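Local coordinates for protein putative alpha-L-fucosidase (Bacteroides thetaiotaomicron VPI-5482, PDB 3GZA) that probably hydrolyses alpha-L-fucosidic linkages as a glycosidase of glycosyl hydrolase family 29, at residues N43-P47 with W133-L137; S91-P95 with L161-M165; A268-L274 with A311-L317; V368-Q374 with N436-V442. One frame throughout, in Å; residues are numbered along the deposited sequence.

Contact 1 of 4, residues N43-P47 with W133-L137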
loop_
_atom_site.group_PDB
_atom_site.type_symbol
_atom_site.label_atom_id
_atom_site.label_comp_id
_atom_site.label_asym_id
_atom_site.label_seq_id
_atom_site.Cartn_x
_atom_site.Cartn_y
_atom_site.Cartn_z
ATOM N N ASN A 43 -16.766 0.026 6.060
ATOM C CA ASN A 43 -15.756 0.412 5.070
ATOM C C ASN A 43 -14.508 0.993 5.696
ATOM O O ASN A 43 -13.397 0.787 5.169
ATOM C CB ASN A 43 -16.323 1.444 4.088
ATOM C CG ASN A 43 -15.397 1.743 2.957
ATOM O OD1 ASN A 43 -14.995 0.833 2.183
ATOM N ND2 ASN A 43 -15.059 3.008 2.795
ATOM N N ARG A 44 -14.654 1.791 6.755
ATOM C CA ARG A 44 -13.496 2.448 7.381
ATOM C C ARG A 44 -12.561 1.439 8.030
ATOM O O ARG A 44 -11.377 1.727 8.150
ATOM C CB ARG A 44 -13.973 3.451 8.435
ATOM C CG ARG A 44 -14.638 4.687 7.873
ATOM C CD ARG A 44 -15.389 5.469 8.973
ATOM N NE ARG A 44 -15.828 6.747 8.475
ATOM C CZ ARG A 44 -16.446 7.655 9.243
ATOM N NH1 ARG A 44 -16.761 7.358 10.464
ATOM N NH2 ARG A 44 -16.756 8.845 8.759
ATOM N N ILE A 45 -13.058 0.263 8.397
ATOM C CA ILE A 45 -12.237 -0.681 9.183
ATOM C C ILE A 45 -12.077 -2.075 8.573
ATOM O O ILE A 45 -11.547 -2.974 9.216
ATOM C CB ILE A 45 -12.661 -0.741 10.669
ATOM C CG1 ILE A 45 -14.031 -1.404 10.817
ATOM C CG2 ILE A 45 -12.621 0.656 11.324
ATOM C CD1 ILE A 45 -14.345 -1.771 12.297
ATOM N N ASN A 46 -12.448 -2.232 7.308
ATOM C CA ASN A 46 -12.328 -3.512 6.577
ATOM C C ASN A 46 -11.635 -3.222 5.250
ATOM O O ASN A 46 -12.269 -2.755 4.310
ATOM C CB ASN A 46 -13.701 -4.134 6.343
ATOM C CG ASN A 46 -14.279 -4.749 7.561
ATOM O OD1 ASN A 46 -14.064 -5.940 7.838
ATOM N ND2 ASN A 46 -15.109 -3.961 8.291
ATOM N N PRO A 47 -10.309 -3.434 5.181
ATOM C CA PRO A 47 -9.631 -3.138 3.950
ATOM C C PRO A 47 -10.276 -3.897 2.756
ATOM O O PRO A 47 -10.806 -5.008 2.900
ATOM C CB PRO A 47 -8.197 -3.627 4.213
ATOM C CG PRO A 47 -8.047 -3.610 5.676
ATOM C CD PRO A 47 -9.404 -3.986 6.206
ATOM N N TRP A 133 -9.514 8.558 7.774
ATOM C CA TRP A 133 -9.715 7.116 7.777
ATOM C C TRP A 133 -8.920 6.514 6.615
ATOM O O TRP A 133 -8.959 7.001 5.480
ATOM C CB TRP A 133 -11.203 6.763 7.578
ATOM C CG TRP A 133 -12.134 7.674 8.304
ATOM C CD1 TRP A 133 -12.758 8.769 7.777
ATOM C CD2 TRP A 133 -12.508 7.621 9.695
ATOM N NE1 TRP A 133 -13.482 9.411 8.761
ATOM C CE2 TRP A 133 -13.359 8.724 9.939
ATOM C CE3 TRP A 133 -12.245 6.738 10.747
ATOM C CZ2 TRP A 133 -13.923 8.956 11.185
ATOM C CZ3 TRP A 133 -12.803 6.976 11.994
ATOM C CH2 TRP A 133 -13.626 8.110 12.201
ATOM N N ASN A 134 -8.152 5.454 6.891
ATOM C CA ASN A 134 -7.438 4.717 5.848
ATOM C C ASN A 134 -7.433 3.279 6.287
ATOM O O ASN A 134 -6.716 2.893 7.227
ATOM C CB ASN A 134 -6.030 5.267 5.683
ATOM C CG ASN A 134 -5.275 4.603 4.562
ATOM O OD1 ASN A 134 -5.424 3.365 4.333
ATOM N ND2 ASN A 134 -4.462 5.416 3.810
ATOM N N SER A 135 -8.347 2.507 5.707
ATOM C CA SER A 135 -8.508 1.131 6.134
ATOM C C SER A 135 -7.273 0.288 5.849
ATOM O O SER A 135 -6.883 -0.529 6.661
ATOM C CB SER A 135 -9.733 0.494 5.511
ATOM O OG SER A 135 -9.634 0.431 4.112
ATOM N N LEU A 136 -6.642 0.526 4.717
ATOM C CA LEU A 136 -5.459 -0.288 4.373
ATOM C C LEU A 136 -4.353 -0.091 5.386
ATOM O O LEU A 136 -3.722 -1.069 5.812
ATOM C CB LEU A 136 -4.906 0.100 2.983
ATOM C CG LEU A 136 -3.715 -0.751 2.563
ATOM C CD1 LEU A 136 -4.100 -2.236 2.274
ATOM C CD2 LEU A 136 -3.046 -0.003 1.376
ATOM N N LEU A 137 -4.045 1.175 5.700
ATOM C CA LEU A 137 -2.915 1.560 6.521
ATOM C C LEU A 137 -3.161 1.609 8.001
ATOM O O LEU A 137 -2.248 1.850 8.753
ATOM C CB LEU A 137 -2.326 2.885 6.059
ATOM C CG LEU A 137 -1.830 2.907 4.606
ATOM C CD1 LEU A 137 -1.215 4.261 4.350
ATOM C CD2 LEU A 137 -0.798 1.776 4.319
HETATM O O HOH W 1 -12.015 -0.294 3.029
#
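Arg44 lies flat on the indole of Trp133 in a cation-pi stack that joins helix 40-45 to the loop following strand 124-129, a largely buried contact at the subunit interface, about 25 Å from the centre of the chain. The guanidinium and ring planes are 14° apart, and CZ of Arg44 stands 3.7 Å from the centroid of the five-membered ring of Trp133, over its face. The CD methylene adds a CH-pi contact, 3.9 Å from the centroid of the six-membered ring. An arginine chain extended from CG to NE (chi2 166°, chi3 171°) carries the group along the indole. NH2 of Arg44 and NE1 of Trp133 are both donors and meet through the stacking alone. The charge has its ion partner in Glu83, which salt-bridges NE of Arg44 and also takes a hydrogen bond from ND2 of Asn43; this probably limits the rotation of the guanidinium. His140 meets the indole edge-to-face.

Farther along, CB of Ser135 rests 3.3 Å from O of Arg44, and CG of Pro47 is 3.4 Å from O of Ser135. No direct hydrogen bond crosses here; a water bridges instead, 2.8 Å from O of Asn43, 2.8 Å from O of Asn46 and 2.7 Å from OG of Ser135. Trp157 of the second subunit packs on Pro47 and Leu136. Within the loop, OD1 of Asn134 accepts from N of Leu137, an Asx motif. Loops that follow the strands at their C-terminal ends, as this one follows strand 124-129, are where TIM-barrel glycosidases build their substrate pockets.

Contact 2 of 4, residues S91-P95 with L161-M165. With EDO (1,2-ethanediol), chain K.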
loop_
_atom_site.group_PDB
_atom_site.type_symbol
_atom_site.label_atom_id
_atom_site.label_comp_id
_atom_site.label_asym_id
_atom_site.label_seq_id
_atom_site.Cartn_x
_atom_site.Cartn_y
_atom_site.Cartn_z
ATOM N N SER A 91 0.194 8.408 -8.163
ATOM C CA SER A 91 1.000 8.895 -7.042
ATOM C C SER A 91 2.326 8.155 -6.971
ATOM O O SER A 91 2.409 6.995 -7.362
ATOM C CB SER A 91 0.287 8.630 -5.704
ATOM O OG SER A 91 1.030 9.119 -4.598
ATOM N N ASP A 92 3.350 8.882 -6.540
ATOM C CA ASP A 92 4.680 8.313 -6.300
ATOM C C ASP A 92 4.973 8.088 -4.811
ATOM O O ASP A 92 6.110 7.767 -4.436
ATOM C CB ASP A 92 5.707 9.243 -6.898
ATOM C CG ASP A 92 5.468 9.461 -8.379
ATOM O OD1 ASP A 92 5.361 8.440 -9.108
ATOM O OD2 ASP A 92 5.425 10.644 -8.826
ATOM N N VAL A 93 3.949 8.287 -3.985
ATOM C CA VAL A 93 4.084 8.142 -2.544
ATOM C C VAL A 93 3.060 7.238 -1.929
ATOM O O VAL A 93 3.383 6.552 -0.937
ATOM C CB VAL A 93 4.150 9.533 -1.805
ATOM C CG1 VAL A 93 5.311 10.369 -2.366
ATOM C CG2 VAL A 93 2.828 10.304 -1.953
ATOM N N ASN A 94 1.846 7.235 -2.471
ATOM C CA ASN A 94 0.818 6.281 -2.041
ATOM C C ASN A 94 0.759 5.188 -3.104
ATOM O O ASN A 94 0.259 5.453 -4.183
ATOM C CB ASN A 94 -0.533 6.970 -2.010
ATOM C CG ASN A 94 -1.662 6.020 -1.606
ATOM O OD1 ASN A 94 -1.427 4.875 -1.278
ATOM N ND2 ASN A 94 -2.901 6.488 -1.725
ATOM N N PRO A 95 1.314 3.999 -2.845
ATOM C CA PRO A 95 1.346 2.938 -3.875
ATOM C C PRO A 95 -0.044 2.348 -4.134
ATOM O O PRO A 95 -0.269 1.681 -5.161
ATOM C CB PRO A 95 2.248 1.860 -3.256
ATOM C CG PRO A 95 2.091 2.090 -1.737
ATOM C CD PRO A 95 1.889 3.572 -1.569
ATOM N N LEU A 161 3.420 11.200 4.850
ATOM C CA LEU A 161 2.801 10.596 3.658
ATOM C C LEU A 161 1.690 11.518 3.174
ATOM O O LEU A 161 1.550 11.816 1.968
ATOM C CB LEU A 161 2.226 9.227 3.994
ATOM C CG LEU A 161 1.400 8.581 2.871
ATOM C CD1 LEU A 161 2.222 8.209 1.594
ATOM C CD2 LEU A 161 0.607 7.366 3.375
ATOM N N CYS A 162 0.883 11.987 4.125
ATOM C CA CYS A 162 -0.233 12.872 3.780
ATOM C C CYS A 162 0.255 14.180 3.210
ATOM O O CYS A 162 -0.288 14.689 2.205
ATOM C CB CYS A 162 -1.097 13.123 5.000
ATOM S SG CYS A 162 -2.000 11.620 5.518
ATOM N N GLU A 163 1.280 14.749 3.819
ATOM C CA GLU A 163 1.931 15.980 3.313
ATOM C C GLU A 163 2.391 15.754 1.859
ATOM O O GLU A 163 2.188 16.618 0.984
ATOM C CB GLU A 163 3.097 16.394 4.202
ATOM C CG GLU A 163 2.623 16.889 5.577
ATOM C CD GLU A 163 3.664 16.913 6.645
ATOM O OE1 GLU A 163 4.842 16.645 6.351
ATOM O OE2 GLU A 163 3.300 17.179 7.812
ATOM N N LYS A 164 3.007 14.602 1.616
ATOM C CA LYS A 164 3.471 14.308 0.253
ATOM C C LYS A 164 2.327 14.129 -0.748
ATOM O O LYS A 164 2.440 14.608 -1.880
ATOM C CB LYS A 164 4.405 13.112 0.245
ATOM C CG LYS A 164 5.772 13.413 0.847
ATOM C CD LYS A 164 6.608 12.166 0.862
ATOM C CE LYS A 164 8.023 12.380 1.345
ATOM N NZ LYS A 164 8.721 11.023 1.327
HETATM N N MSE A 165 1.246 13.494 -0.347
HETATM C CA MSE A 165 0.071 13.332 -1.205
HETATM C C MSE A 165 -0.508 14.701 -1.540
HETATM O O MSE A 165 -0.794 15.003 -2.693
HETATM C CB MSE A 165 -0.994 12.441 -0.580
HETATM C CG MSE A 165 -0.596 10.951 -0.503
HETATM SE SE MSE A 165 -2.066 9.833 0.038
HETATM C CE MSE A 165 -2.339 10.388 1.813
HETATM C C1 EDO K . 6.376 9.450 4.223
HETATM O O1 EDO K . 7.602 10.189 3.841
HETATM C C2 EDO K . 5.913 8.807 2.881
HETATM O O2 EDO K . 6.522 7.570 2.638
#
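The carboxamide of Asn94 is the flat group that meets the other segment: its amide lies beside the selenium of Met165, a selenomethionine, with SE 3.9 Å from ND2 and 3.8 Å from CB of Asn94. With CG of Asn94 anti to the backbone N (chi1 178°), the amide is carried past the selenium, and its polar atoms find partners outside the two segments, OD1 taking a hydrogen bond from N of Tyr96 and ND2 giving one to O of Gly85.

Val93 carries the contact, its two methyls spread over helix 148-171. Its CG2 touches CG of Met165 at 3.8 Å, while CG1 reaches CB of Lys164 at 3.9 Å. Leu161 comes from one turn earlier, its CD1 only 3.2 Å from O of Val93, a close approach of a methyl to a carbonyl. OG of Ser91 accepts from N of Val93 and, almost straight (174°), from N of Asn94, an ST turn and ST motif that shape the loop presenting the valine; Glu168, farther along the helix, also bonds this hydroxyl.

The extended chain of Lys164 runs past Val93 and gives a hydrogen bond from NZ to O1 of a 1,2-ethanediol, 2.9 Å away, probably from the crystallisation liquor and also bonded to Glu49 of the second subunit. No hydrogen bond crosses between the segments; mainly apolar packing joins loop to helix, while hydrogen bonds keep the loop in form and hold the polar ends.

Contact 3 of 4, residues A268-L274 with A311-L317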
loop_
_atom_site.group_PDB
_atom_site.type_symbol
_atom_site.label_atom_id
_atom_site.label_comp_id
_atom_site.label_asym_id
_atom_site.label_seq_id
_atom_site.Cartn_x
_atom_site.Cartn_y
_atom_site.Cartn_z
ATOM N N ALA A 268 -20.654 30.445 5.039
ATOM C CA ALA A 268 -21.440 29.226 5.073
ATOM C C ALA A 268 -21.465 28.357 3.822
ATOM O O ALA A 268 -21.631 28.805 2.698
ATOM C CB ALA A 268 -22.890 29.557 5.483
HETATM N N MSE A 269 -21.313 27.081 4.060
HETATM C CA MSE A 269 -21.429 26.048 3.050
HETATM C C MSE A 269 -22.630 25.171 3.408
HETATM O O MSE A 269 -22.840 24.831 4.556
HETATM C CB MSE A 269 -20.189 25.174 3.041
HETATM C CG MSE A 269 -20.196 24.156 2.040
HETATM SE SE MSE A 269 -20.719 22.370 2.676
HETATM C CE MSE A 269 -19.007 21.868 3.375
ATOM N N ALA A 270 -23.469 24.871 2.415
ATOM C CA ALA A 270 -24.574 23.909 2.551
ATOM C C ALA A 270 -24.232 22.741 1.659
ATOM O O ALA A 270 -23.562 22.907 0.629
ATOM C CB ALA A 270 -25.910 24.531 2.115
ATOM N N ASP A 271 -24.622 21.523 2.053
ATOM C CA ASP A 271 -24.360 20.384 1.200
ATOM C C ASP A 271 -25.417 19.305 1.373
ATOM O O ASP A 271 -26.077 19.253 2.416
ATOM C CB ASP A 271 -22.926 19.813 1.334
ATOM C CG ASP A 271 -22.591 19.183 2.680
ATOM O OD1 ASP A 271 -23.322 19.256 3.677
ATOM O OD2 ASP A 271 -21.465 18.588 2.736
ATOM N N THR A 272 -25.546 18.491 0.331
ATOM C CA THR A 272 -26.475 17.374 0.372
ATOM C C THR A 272 -26.162 16.423 -0.760
ATOM O O THR A 272 -25.765 16.826 -1.817
ATOM C CB THR A 272 -27.945 17.827 0.212
ATOM O OG1 THR A 272 -28.839 16.689 0.247
ATOM C CG2 THR A 272 -28.197 18.617 -1.101
ATOM N N PRO A 273 -26.332 15.139 -0.492
ATOM C CA PRO A 273 -26.294 14.223 -1.629
ATOM C C PRO A 273 -27.508 14.517 -2.518
ATOM O O PRO A 273 -28.546 14.955 -2.016
ATOM C CB PRO A 273 -26.510 12.849 -0.999
ATOM C CG PRO A 273 -26.824 13.027 0.347
ATOM C CD PRO A 273 -26.591 14.441 0.786
ATOM N N LEU A 274 -27.364 14.315 -3.830
ATOM C CA LEU A 274 -28.533 14.344 -4.709
ATOM C C LEU A 274 -29.469 13.167 -4.391
ATOM O O LEU A 274 -30.690 13.309 -4.435
ATOM C CB LEU A 274 -28.080 14.288 -6.160
ATOM C CG LEU A 274 -29.178 14.206 -7.202
ATOM C CD1 LEU A 274 -30.159 15.428 -7.131
ATOM C CD2 LEU A 274 -28.573 14.042 -8.632
ATOM N N ALA A 311 -25.497 31.099 1.535
ATOM C CA ALA A 311 -24.625 29.957 1.602
ATOM C C ALA A 311 -24.424 29.382 0.178
ATOM O O ALA A 311 -25.348 29.316 -0.597
ATOM C CB ALA A 311 -25.230 28.860 2.548
ATOM N N THR A 312 -23.211 28.976 -0.151
ATOM C CA THR A 312 -22.928 28.262 -1.365
ATOM C C THR A 312 -23.276 26.796 -1.136
ATOM O O THR A 312 -22.896 26.187 -0.129
ATOM C CB THR A 312 -21.507 28.500 -1.837
ATOM O OG1 THR A 312 -21.459 29.850 -2.362
ATOM C CG2 THR A 312 -21.079 27.468 -2.926
ATOM N N LEU A 313 -23.986 26.215 -2.093
ATOM C CA LEU A 313 -24.535 24.872 -2.009
ATOM C C LEU A 313 -23.682 23.891 -2.792
ATOM O O LEU A 313 -23.372 24.128 -3.982
ATOM C CB LEU A 313 -25.939 24.893 -2.590
ATOM C CG LEU A 313 -26.683 23.569 -2.796
ATOM C CD1 LEU A 313 -26.945 22.863 -1.428
ATOM C CD2 LEU A 313 -28.021 23.733 -3.586
ATOM N N ILE A 314 -23.351 22.764 -2.159
ATOM C CA ILE A 314 -22.610 21.708 -2.788
ATOM C C ILE A 314 -23.478 20.452 -2.934
ATOM O O ILE A 314 -23.961 19.936 -1.944
ATOM C CB ILE A 314 -21.294 21.353 -2.047
ATOM C CG1 ILE A 314 -20.433 22.632 -1.927
ATOM C CG2 ILE A 314 -20.556 20.209 -2.798
ATOM C CD1 ILE A 314 -19.046 22.404 -1.196
ATOM N N LEU A 315 -23.665 19.997 -4.162
ATOM C CA LEU A 315 -24.397 18.790 -4.407
ATOM C C LEU A 315 -23.490 17.570 -4.511
ATOM O O LEU A 315 -22.500 17.603 -5.258
ATOM C CB LEU A 315 -25.186 18.927 -5.725
ATOM C CG LEU A 315 -26.250 20.026 -5.852
ATOM C CD1 LEU A 315 -26.756 20.103 -7.300
ATOM C CD2 LEU A 315 -27.404 19.792 -4.868
ATOM N N GLY A 316 -23.853 16.487 -3.833
ATOM C CA GLY A 316 -23.098 15.230 -3.921
ATOM C C GLY A 316 -23.601 14.347 -5.028
ATOM O O GLY A 316 -24.755 13.807 -5.002
ATOM N N LEU A 317 -22.734 14.202 -6.013
ATOM C CA LEU A 317 -23.050 13.414 -7.194
ATOM C C LEU A 317 -22.268 12.102 -7.183
ATOM O O LEU A 317 -21.170 12.001 -6.646
ATOM C CB LEU A 317 -22.748 14.231 -8.444
ATOM C CG LEU A 317 -23.438 15.596 -8.514
ATOM C CD1 LEU A 317 -23.179 16.269 -9.874
ATOM C CD2 LEU A 317 -24.965 15.528 -8.133
#
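Pro273 and Gly316 mark the tightest point of this parallel strand pair: their CA atoms come to 4.1 Å, and a side chain on Gly316 would crowd CA of Pro273. Six backbone hydrogen bonds join the strands, ending with Leu274 N to Gly316 O at 2.9 Å. Side chains meet at longer range. CB of Ala268 is 3.8 Å from CB of Ala311, and CB of Ala270 lies 4.1 Å from CD1 of Leu313. Met269, a selenomethionine, touches CD1 of Ile314 with CG at 3.9 Å; its side chain lies about 4 Å from a bound buffer molecule (EPE), while OD1 of Asp271 is bonded to Trp219. Every touching residue is buried, so the pair has no solvent side.

CG2 of Thr272 lies alongside CD2 of Leu315, 4.0 Å away, and OG1, anti to the backbone N (chi1 180°), donates to O of Pro273. A glycine at Thr272 would probably leave CD2 of Leu315 without its methyl neighbour and the Pro273 carbonyl without this hydroxyl donor. The pair closes a beta-alpha-beta unit of the barrel through helix 296-304. Strand 22-26 flanks strand 312-317 on its other edge, and helix 327-344 packs on Leu274, Leu315 and Leu317.

Contact 4 of 4, residues V368-Q374 with N436-V442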
loop_
_atom_site.group_PDB
_atom_site.type_symbol
_atom_site.label_atom_id
_atom_site.label_comp_id
_atom_site.label_asym_id
_atom_site.label_seq_id
_atom_site.Cartn_x
_atom_site.Cartn_y
_atom_site.Cartn_z
ATOM N N VAL A 368 -46.454 40.158 -8.050
ATOM C CA VAL A 368 -45.076 39.986 -7.568
ATOM C C VAL A 368 -45.123 39.046 -6.371
ATOM O O VAL A 368 -45.995 39.196 -5.528
ATOM C CB VAL A 368 -44.436 41.318 -7.107
ATOM C CG1 VAL A 368 -42.964 41.102 -6.736
ATOM C CG2 VAL A 368 -44.546 42.371 -8.174
ATOM N N ASN A 369 -44.207 38.072 -6.304
ATOM C CA ASN A 369 -44.153 37.168 -5.132
ATOM C C ASN A 369 -42.749 36.791 -4.662
ATOM O O ASN A 369 -42.586 36.007 -3.711
ATOM C CB ASN A 369 -44.991 35.904 -5.356
ATOM C CG ASN A 369 -44.401 34.985 -6.373
ATOM O OD1 ASN A 369 -43.886 35.428 -7.388
ATOM N ND2 ASN A 369 -44.481 33.682 -6.116
ATOM N N TYR A 370 -41.735 37.327 -5.332
ATOM C CA TYR A 370 -40.361 37.061 -4.956
ATOM C C TYR A 370 -39.511 38.277 -5.176
ATOM O O TYR A 370 -39.787 39.120 -6.010
ATOM C CB TYR A 370 -39.699 36.016 -5.857
ATOM C CG TYR A 370 -39.851 34.555 -5.604
ATOM C CD1 TYR A 370 -38.919 33.868 -4.866
ATOM C CD2 TYR A 370 -40.863 33.832 -6.208
ATOM C CE1 TYR A 370 -39.012 32.517 -4.676
ATOM C CE2 TYR A 370 -40.960 32.461 -6.031
ATOM C CZ TYR A 370 -40.035 31.810 -5.268
ATOM O OH TYR A 370 -40.085 30.441 -5.111
ATOM N N CYS A 371 -38.476 38.381 -4.355
ATOM C CA CYS A 371 -37.465 39.423 -4.474
ATOM C C CYS A 371 -36.113 38.799 -4.227
ATOM O O CYS A 371 -36.016 37.822 -3.488
ATOM C CB CYS A 371 -37.651 40.520 -3.429
ATOM S SG CYS A 371 -39.025 41.603 -3.679
ATOM N N ILE A 372 -35.072 39.372 -4.819
ATOM C CA ILE A 372 -33.708 38.964 -4.563
ATOM C C ILE A 372 -33.000 40.233 -4.142
ATOM O O ILE A 372 -33.278 41.290 -4.697
ATOM C CB ILE A 372 -33.052 38.311 -5.798
ATOM C CG1 ILE A 372 -33.648 36.907 -5.990
ATOM C CG2 ILE A 372 -31.522 38.264 -5.690
ATOM C CD1 ILE A 372 -33.058 36.145 -7.130
ATOM N N ILE A 373 -32.154 40.118 -3.114
ATOM C CA ILE A 373 -31.330 41.234 -2.650
ATOM C C ILE A 373 -29.921 40.700 -2.564
ATOM O O ILE A 373 -29.720 39.579 -2.108
ATOM C CB ILE A 373 -31.697 41.716 -1.249
ATOM C CG1 ILE A 373 -33.214 41.766 -1.049
ATOM C CG2 ILE A 373 -30.989 43.100 -0.940
ATOM C CD1 ILE A 373 -33.632 41.942 0.421
ATOM N N GLN A 374 -28.955 41.469 -3.045
ATOM C CA GLN A 374 -27.546 41.082 -2.958
ATOM C C GLN A 374 -26.700 42.262 -2.544
ATOM O O GLN A 374 -26.861 43.352 -3.094
ATOM C CB GLN A 374 -27.015 40.589 -4.310
ATOM C CG GLN A 374 -27.696 39.392 -4.917
ATOM C CD GLN A 374 -26.939 38.882 -6.128
ATOM O OE1 GLN A 374 -27.290 39.226 -7.252
ATOM N NE2 GLN A 374 -25.862 38.132 -5.914
ATOM N N ASN A 436 -27.905 44.408 -6.194
ATOM C CA ASN A 436 -29.099 43.885 -6.822
ATOM C C ASN A 436 -30.282 43.900 -5.861
ATOM O O ASN A 436 -30.198 43.362 -4.759
ATOM C CB ASN A 436 -28.803 42.446 -7.278
ATOM C CG ASN A 436 -29.985 41.750 -7.927
ATOM O OD1 ASN A 436 -30.981 42.358 -8.252
ATOM N ND2 ASN A 436 -29.858 40.438 -8.127
ATOM N N PHE A 437 -31.361 44.536 -6.302
ATOM C CA PHE A 437 -32.670 44.474 -5.645
ATOM C C PHE A 437 -33.603 44.244 -6.840
ATOM O O PHE A 437 -33.766 45.115 -7.685
ATOM C CB PHE A 437 -33.021 45.693 -4.796
ATOM C CG PHE A 437 -34.450 45.697 -4.304
ATOM C CD1 PHE A 437 -35.022 44.555 -3.751
ATOM C CD2 PHE A 437 -35.218 46.849 -4.368
ATOM C CE1 PHE A 437 -36.321 44.562 -3.298
ATOM C CE2 PHE A 437 -36.526 46.862 -3.900
ATOM C CZ PHE A 437 -37.085 45.699 -3.383
ATOM N N SER A 438 -34.153 43.039 -6.926
ATOM C CA SER A 438 -34.958 42.614 -8.084
ATOM C C SER A 438 -36.268 41.965 -7.686
ATOM O O SER A 438 -36.345 41.325 -6.663
ATOM C CB SER A 438 -34.193 41.593 -8.918
ATOM O OG SER A 438 -33.011 42.125 -9.473
ATOM N N ALA A 439 -37.273 42.105 -8.535
ATOM C CA ALA A 439 -38.607 41.533 -8.298
ATOM C C ALA A 439 -38.939 40.498 -9.351
ATOM O O ALA A 439 -38.556 40.656 -10.520
ATOM C CB ALA A 439 -39.669 42.625 -8.302
ATOM N N TYR A 440 -39.675 39.468 -8.929
ATOM C CA TYR A 440 -40.100 38.379 -9.788
ATOM C C TYR A 440 -41.518 37.946 -9.528
ATOM O O TYR A 440 -42.041 38.116 -8.442
ATOM C CB TYR A 440 -39.232 37.122 -9.565
ATOM C CG TYR A 440 -37.767 37.387 -9.703
ATOM C CD1 TYR A 440 -37.047 37.859 -8.648
ATOM C CD2 TYR A 440 -37.106 37.159 -10.905
ATOM C CE1 TYR A 440 -35.708 38.133 -8.796
ATOM C CE2 TYR A 440 -35.797 37.408 -11.054
ATOM C CZ TYR A 440 -35.097 37.919 -10.001
ATOM O OH TYR A 440 -33.760 38.200 -10.126
ATOM N N SER A 441 -42.128 37.364 -10.559
ATOM C CA SER A 441 -43.433 36.737 -10.424
ATOM C C SER A 441 -43.224 35.288 -10.837
ATOM O O SER A 441 -42.899 35.014 -11.987
ATOM C CB SER A 441 -44.492 37.400 -11.291
ATOM O OG SER A 441 -45.733 36.856 -10.940
ATOM N N VAL A 442 -43.404 34.369 -9.908
ATOM C CA VAL A 442 -43.181 32.959 -10.174
ATOM C C VAL A 442 -44.395 32.142 -9.787
ATOM O O VAL A 442 -44.864 32.214 -8.666
ATOM C CB VAL A 442 -41.934 32.444 -9.405
ATOM C CG1 VAL A 442 -41.723 30.922 -9.603
ATOM C CG2 VAL A 442 -40.698 33.228 -9.831
HETATM O O HOH W 2 -46.506 36.673 -8.588
#
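Backbone hydrogen bonds join Tyr370, Ile372 and Gln374 of strand 366-375 to Tyr440, Ser438 and Asn436 of the antiparallel strand 434-440. A classic beta bulge interrupts the pairing: N of Asn369 and N of Tyr370 both donate to O of Tyr440, at 3.0 and 3.2 Å.

Side-chain amides add polar links at both ends. OD1 of Asn369 accepts from N of Val442 at 2.8 Å, while ND2 gives a bent bond (133°) to O of Val442. An alanine in place of Asn369 would lose both bonds and is likely to leave the chain around Val442 freer to move. At the far end, ND2 of Asn436 donates nearly straight to OE1 of Gln374, on an in-plane lone pair, with the two amides turned 71° apart.

Among the apolar contacts, CE2 of Tyr370 meets CB of Val442 at 3.5 Å, and CG1 of Ile372 touches CE1 of Tyr440 at 3.7 Å. On the other face, SG of Cys371 lies 4.0 Å from CE1 of Phe437, in an oblique sulfur-aromatic contact. That face packs on strands 357-362 and 420-428, giving the two-sheet beta sandwich of a domain related to F5/8 type C modules.

Overall arrangement
Contacts 1 and 2 form one neighbourhood: their segments alternate along the chain, their centres are about 17 Å apart, and CD1 of Leu137 packs on CD2 of Leu161 at 3.7 Å. Both also touch the second subunit. Contact 3 lies in the barrel near the middle of the chain, its centre about 26 Å from that of contact 1. The side chain of Arg44 is about 6 Å, and that of Met269 about 4 Å, from bound buffer (EPE), consistent with a pocket at the barrel. The sodium ion is about 8 Å from the side chain of Asn43. Contact 4 belongs to the separate C-terminal sandwich, its nearest atoms about 10 Å from contact 3 and about 34 Å from contacts 1 and 2.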